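Local coordinates for uncharacterized NTF2-like protein (Cytophaga hutchinsonii ATCC 33406, PDB 3F14), which is of unknown function but adopts an NTF2-like, SnoaL-type fold whose curved sheet and helices probably enclose a pocket for a small molecule, at residues Y22-I33 and G41-M52. Sequence-based numbering, arbitrary orientation.
Sequences YACFNDIIEWNI and GKADVIDFCNKM
Y22 and F25, with W31 from strand 29-33, meet one side of helix 42-52, which packs against the curved sheet of this NTF2-like alpha+beta fold. The Y22 ring lies against I46, whose CG2 makes a CH-pi contact 3.9 Å from the ring centroid. With CG anti to its carbonyl carbon (chi1 -66°), Y22 reaches along the helix, and its OH donates to N50 OD1 at 2.7 Å, from above the amide plane. A leucine in place of Y22 would probably leave N50 OD1 without this donor and I46 CG2 without an aromatic face. Flat F25 fits between I29 CD1 over one face and Y22 CA over the other, while its CE2 sits 3.6 Å from both V45 CG1 and I46 CG1. W31 CZ3 makes a sulfur-aromatic contact with C49 SG at 3.8 Å and meets F48 CD2 in an oblique ring contact. The helix start is fixed by backbone bonds: K42 N bonds D27 O at 3.0 Å, and G41 is the N-cap. Behind these contacts, W31 NE1 is hydrogen-bonded to S109 OG on strand 103-111, and the rings of W31 and F13 (helix 2-14) meet edge-to-face. At the N-cap itself, G41 N donates to I29 O at 2.8 Å.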
loop_
_atom_site.group_PDB
_atom_site.type_symbol
_atom_site.label_atom_id
_atom_site.label_comp_id
_atom_site.label_asym_id
_atom_site.label_seq_id
_atom_site.Cartn_x
_atom_site.Cartn_y
_atom_site.Cartn_z
ATOM N N TYR A 22 -14.008 -14.305 -8.769
ATOM C CA TYR A 22 -14.868 -13.559 -9.711
ATOM C C TYR A 22 -16.332 -13.457 -9.252
ATOM O O TYR A 22 -16.961 -12.402 -9.432
ATOM C CB TYR A 22 -14.849 -14.203 -11.093
ATOM C CG TYR A 22 -13.531 -14.164 -11.827
ATOM C CD1 TYR A 22 -12.580 -13.203 -11.560
ATOM C CD2 TYR A 22 -13.284 -15.075 -12.851
ATOM C CE1 TYR A 22 -11.379 -13.210 -12.244
ATOM C CE2 TYR A 22 -12.098 -15.062 -13.550
ATOM C CZ TYR A 22 -11.153 -14.124 -13.220
ATOM O OH TYR A 22 -9.970 -14.103 -13.893
ATOM N N ALA A 23 -16.850 -14.533 -8.672
ATOM C CA ALA A 23 -18.229 -14.548 -8.136
ATOM C C ALA A 23 -18.431 -13.572 -6.960
ATOM O O ALA A 23 -19.577 -13.299 -6.614
ATOM C CB ALA A 23 -18.599 -15.939 -7.721
ATOM N N CYS A 24 -17.346 -13.065 -6.344
ATOM C CA CYS A 24 -17.415 -12.096 -5.276
ATOM C C CYS A 24 -17.281 -10.664 -5.771
ATOM O O CYS A 24 -17.332 -9.754 -4.960
ATOM C CB CYS A 24 -16.254 -12.344 -4.296
ATOM S SG CYS A 24 -16.200 -14.057 -3.715
ATOM N N PHE A 25 -17.079 -10.443 -7.068
ATOM C CA PHE A 25 -16.947 -9.086 -7.576
ATOM C C PHE A 25 -18.254 -8.361 -7.532
ATOM O O PHE A 25 -19.294 -8.897 -7.964
ATOM C CB PHE A 25 -16.491 -9.074 -9.032
ATOM C CG PHE A 25 -15.006 -9.423 -9.278
ATOM C CD1 PHE A 25 -14.150 -9.880 -8.272
ATOM C CD2 PHE A 25 -14.504 -9.319 -10.566
ATOM C CE1 PHE A 25 -12.783 -10.155 -8.566
ATOM C CE2 PHE A 25 -13.176 -9.612 -10.862
ATOM C CZ PHE A 25 -12.324 -10.021 -9.858
ATOM N N ASN A 26 -18.236 -7.119 -7.063
ATOM C CA ASN A 26 -19.411 -6.258 -7.219
ATOM C C ASN A 26 -19.661 -5.992 -8.707
ATOM O O ASN A 26 -18.735 -5.878 -9.501
ATOM C CB ASN A 26 -19.193 -4.972 -6.435
ATOM C CG ASN A 26 -20.455 -4.158 -6.253
ATOM O OD1 ASN A 26 -20.826 -3.366 -7.115
ATOM N ND2 ASN A 26 -21.125 -4.361 -5.124
ATOM N N ASP A 27 -20.922 -5.789 -9.081
ATOM C CA ASP A 27 -21.270 -5.460 -10.471
ATOM C C ASP A 27 -20.442 -4.264 -10.986
ATOM O O ASP A 27 -20.108 -4.245 -12.169
ATOM C CB ASP A 27 -22.764 -5.164 -10.596
ATOM C CG ASP A 27 -23.601 -6.415 -10.533
ATOM O OD1 ASP A 27 -23.240 -7.391 -11.238
ATOM O OD2 ASP A 27 -24.567 -6.432 -9.758
ATOM N N ILE A 28 -20.148 -3.297 -10.134
ATOM C CA ILE A 28 -19.392 -2.105 -10.567
ATOM C C ILE A 28 -18.016 -2.026 -9.923
ATOM O O ILE A 28 -17.499 -0.958 -9.698
ATOM C CB ILE A 28 -20.213 -0.797 -10.421
ATOM C CG1 ILE A 28 -20.622 -0.568 -8.966
ATOM C CG2 ILE A 28 -21.457 -0.868 -11.347
ATOM C CD1 ILE A 28 -21.202 0.863 -8.712
ATOM N N ILE A 29 -17.449 -3.178 -9.633
ATOM C CA ILE A 29 -16.078 -3.255 -9.140
ATOM C C ILE A 29 -15.131 -2.401 -9.949
ATOM O O ILE A 29 -15.224 -2.318 -11.153
ATOM C CB ILE A 29 -15.600 -4.717 -9.112
ATOM C CG1 ILE A 29 -14.163 -4.849 -8.508
ATOM C CG2 ILE A 29 -15.614 -5.379 -10.521
ATOM C CD1 ILE A 29 -13.744 -6.319 -8.206
ATOM N N GLU A 30 -14.168 -1.769 -9.272
ATOM C CA GLU A 30 -13.085 -1.101 -9.971
ATOM C C GLU A 30 -11.758 -1.663 -9.452
ATOM O O GLU A 30 -11.619 -1.880 -8.253
ATOM C CB GLU A 30 -13.107 0.409 -9.712
ATOM C CG GLU A 30 -14.368 1.021 -10.203
ATOM C CD GLU A 30 -14.377 2.558 -10.173
ATOM O OE1 GLU A 30 -13.326 3.169 -9.848
ATOM O OE2 GLU A 30 -15.473 3.099 -10.450
ATOM N N TRP A 31 -10.816 -1.886 -10.357
ATOM C CA TRP A 31 -9.439 -2.228 -10.025
ATOM C C TRP A 31 -8.562 -1.097 -10.492
ATOM O O TRP A 31 -8.384 -0.891 -11.677
ATOM C CB TRP A 31 -9.006 -3.543 -10.650
ATOM C CG TRP A 31 -7.649 -4.065 -10.168
ATOM C CD1 TRP A 31 -6.943 -3.621 -9.117
ATOM C CD2 TRP A 31 -6.923 -5.200 -10.676
ATOM N NE1 TRP A 31 -5.805 -4.369 -8.957
ATOM C CE2 TRP A 31 -5.763 -5.361 -9.895
ATOM C CE3 TRP A 31 -7.150 -6.111 -11.710
ATOM C CZ2 TRP A 31 -4.816 -6.369 -10.144
ATOM C CZ3 TRP A 31 -6.196 -7.102 -11.971
ATOM C CH2 TRP A 31 -5.064 -7.241 -11.178
ATOM N N ASN A 32 -8.018 -0.339 -9.525
ATOM C CA ASN A 32 -7.111 0.772 -9.734
ATOM C C ASN A 32 -5.680 0.244 -9.567
ATOM O O ASN A 32 -5.225 0.046 -8.451
ATOM C CB ASN A 32 -7.403 1.892 -8.757
ATOM C CG ASN A 32 -6.492 3.080 -8.947
ATOM O OD1 ASN A 32 -5.655 3.092 -9.829
ATOM N ND2 ASN A 32 -6.659 4.077 -8.105
ATOM N N ILE A 33 -4.981 0.015 -10.662
ATOM C CA ILE A 33 -3.580 -0.406 -10.662
ATOM C C ILE A 33 -2.787 0.909 -10.743
ATOM O O ILE A 33 -2.680 1.535 -11.798
ATOM C CB ILE A 33 -3.240 -1.369 -11.787
ATOM C CG1 ILE A 33 -4.164 -2.608 -11.672
ATOM C CG2 ILE A 33 -1.729 -1.761 -11.687
ATOM C CD1 ILE A 33 -3.992 -3.614 -12.859
ATOM N N GLY A 41 -16.063 -2.159 -13.867
ATOM C CA GLY A 41 -17.168 -3.026 -14.157
ATOM C C GLY A 41 -16.803 -4.496 -14.121
ATOM O O GLY A 41 -15.696 -4.867 -14.473
ATOM N N LYS A 42 -17.767 -5.316 -13.708
ATOM C CA LYS A 42 -17.509 -6.718 -13.493
ATOM C C LYS A 42 -16.884 -7.335 -14.730
ATOM O O LYS A 42 -15.783 -7.874 -14.652
ATOM C CB LYS A 42 -18.789 -7.429 -13.078
ATOM C CG LYS A 42 -18.611 -8.868 -12.689
ATOM C CD LYS A 42 -19.881 -9.395 -12.046
ATOM C CE LYS A 42 -19.760 -10.831 -11.659
ATOM N NZ LYS A 42 -21.049 -11.407 -11.249
ATOM N N ALA A 43 -17.544 -7.221 -15.884
ATOM C CA ALA A 43 -17.090 -7.880 -17.113
ATOM C C ALA A 43 -15.695 -7.439 -17.517
ATOM O O ALA A 43 -14.848 -8.284 -17.785
ATOM C CB ALA A 43 -18.061 -7.646 -18.288
ATOM N N ASP A 44 -15.422 -6.141 -17.468
ATOM C CA ASP A 44 -14.100 -5.651 -17.856
ATOM C C ASP A 44 -13.037 -6.101 -16.868
ATOM O O ASP A 44 -11.927 -6.444 -17.289
ATOM C CB ASP A 44 -14.076 -4.123 -17.884
ATOM C CG ASP A 44 -14.762 -3.523 -19.081
ATOM O OD1 ASP A 44 -15.240 -4.282 -19.948
ATOM O OD2 ASP A 44 -14.806 -2.258 -19.184
ATOM N N VAL A 45 -13.323 -6.141 -15.560
ATOM C CA VAL A 45 -12.298 -6.587 -14.593
ATOM C C VAL A 45 -12.048 -8.094 -14.763
ATOM O O VAL A 45 -10.900 -8.536 -14.729
ATOM C CB VAL A 45 -12.617 -6.174 -13.141
ATOM C CG1 VAL A 45 -11.586 -6.717 -12.175
ATOM C CG2 VAL A 45 -12.743 -4.629 -13.017
ATOM N N ILE A 46 -13.085 -8.888 -14.957
ATOM C CA ILE A 46 -12.893 -10.314 -15.174
ATOM C C ILE A 46 -12.093 -10.548 -16.446
ATOM O O ILE A 46 -11.160 -11.380 -16.452
ATOM C CB ILE A 46 -14.245 -11.081 -15.170
ATOM C CG1 ILE A 46 -14.783 -11.091 -13.744
ATOM C CG2 ILE A 46 -14.054 -12.515 -15.695
ATOM C CD1 ILE A 46 -16.190 -11.660 -13.651
ATOM N N ASP A 47 -12.387 -9.824 -17.503
ATOM C CA ASP A 47 -11.672 -10.033 -18.773
ATOM C C ASP A 47 -10.205 -9.660 -18.599
ATOM O O ASP A 47 -9.310 -10.335 -19.126
ATOM C CB ASP A 47 -12.297 -9.209 -19.926
ATOM C CG ASP A 47 -13.621 -9.766 -20.432
ATOM O OD1 ASP A 47 -13.931 -10.970 -20.230
ATOM O OD2 ASP A 47 -14.322 -9.000 -21.159
ATOM N N PHE A 48 -9.947 -8.590 -17.871
ATOM C CA PHE A 48 -8.573 -8.129 -17.630
ATOM C C PHE A 48 -7.817 -9.128 -16.789
ATOM O O PHE A 48 -6.684 -9.512 -17.116
ATOM C CB PHE A 48 -8.616 -6.776 -16.922
ATOM C CG PHE A 48 -7.274 -6.084 -16.783
ATOM C CD1 PHE A 48 -6.828 -5.220 -17.771
ATOM C CD2 PHE A 48 -6.544 -6.264 -15.650
ATOM C CE1 PHE A 48 -5.609 -4.568 -17.607
ATOM C CE2 PHE A 48 -5.347 -5.622 -15.494
ATOM C CZ PHE A 48 -4.901 -4.774 -16.476
ATOM N N CYS A 49 -8.433 -9.619 -15.731
ATOM C CA CYS A 49 -7.838 -10.672 -14.929
ATOM C C CYS A 49 -7.568 -11.897 -15.761
ATOM O O CYS A 49 -6.508 -12.549 -15.573
ATOM C CB CYS A 49 -8.774 -11.021 -13.762
ATOM S SG CYS A 49 -8.862 -9.786 -12.468
ATOM N N ASN A 50 -8.493 -12.337 -16.602
ATOM C CA ASN A 50 -8.266 -13.518 -17.436
ATOM C C ASN A 50 -7.100 -13.330 -18.395
ATOM O O ASN A 50 -6.382 -14.308 -18.684
ATOM C CB ASN A 50 -9.557 -13.957 -18.168
ATOM C CG ASN A 50 -10.509 -14.729 -17.245
ATOM O OD1 ASN A 50 -10.069 -15.367 -16.295
ATOM N ND2 ASN A 50 -11.783 -14.735 -17.567
ATOM N N LYS A 51 -6.956 -12.146 -18.977
ATOM C CA LYS A 51 -5.823 -11.869 -19.874
ATOM C C LYS A 51 -4.499 -12.033 -19.113
ATOM O O LYS A 51 -3.529 -12.605 -19.641
ATOM C CB LYS A 51 -5.992 -10.473 -20.458
ATOM C CG LYS A 51 -4.895 -9.928 -21.334
ATOM C CD LYS A 51 -5.370 -8.649 -22.052
ATOM C CE LYS A 51 -4.225 -7.801 -22.584
ATOM N NZ LYS A 51 -3.050 -8.630 -23.023
HETATM N N MSE A 52 -4.487 -11.604 -17.844
HETATM C CA MSE A 52 -3.299 -11.608 -16.911
HETATM C C MSE A 52 -2.978 -12.970 -16.282
HETATM O O MSE A 52 -1.837 -13.213 -15.883
HETATM C CB MSE A 52 -3.469 -10.563 -15.750
HETATM C CG MSE A 52 -2.194 -10.287 -14.822
HETATM SE SE MSE A 52 -2.414 -8.966 -13.510
HETATM C CE MSE A 52 -2.673 -7.480 -14.666
HETATM O O HOH W 1 -22.865 -9.700 -10.198
#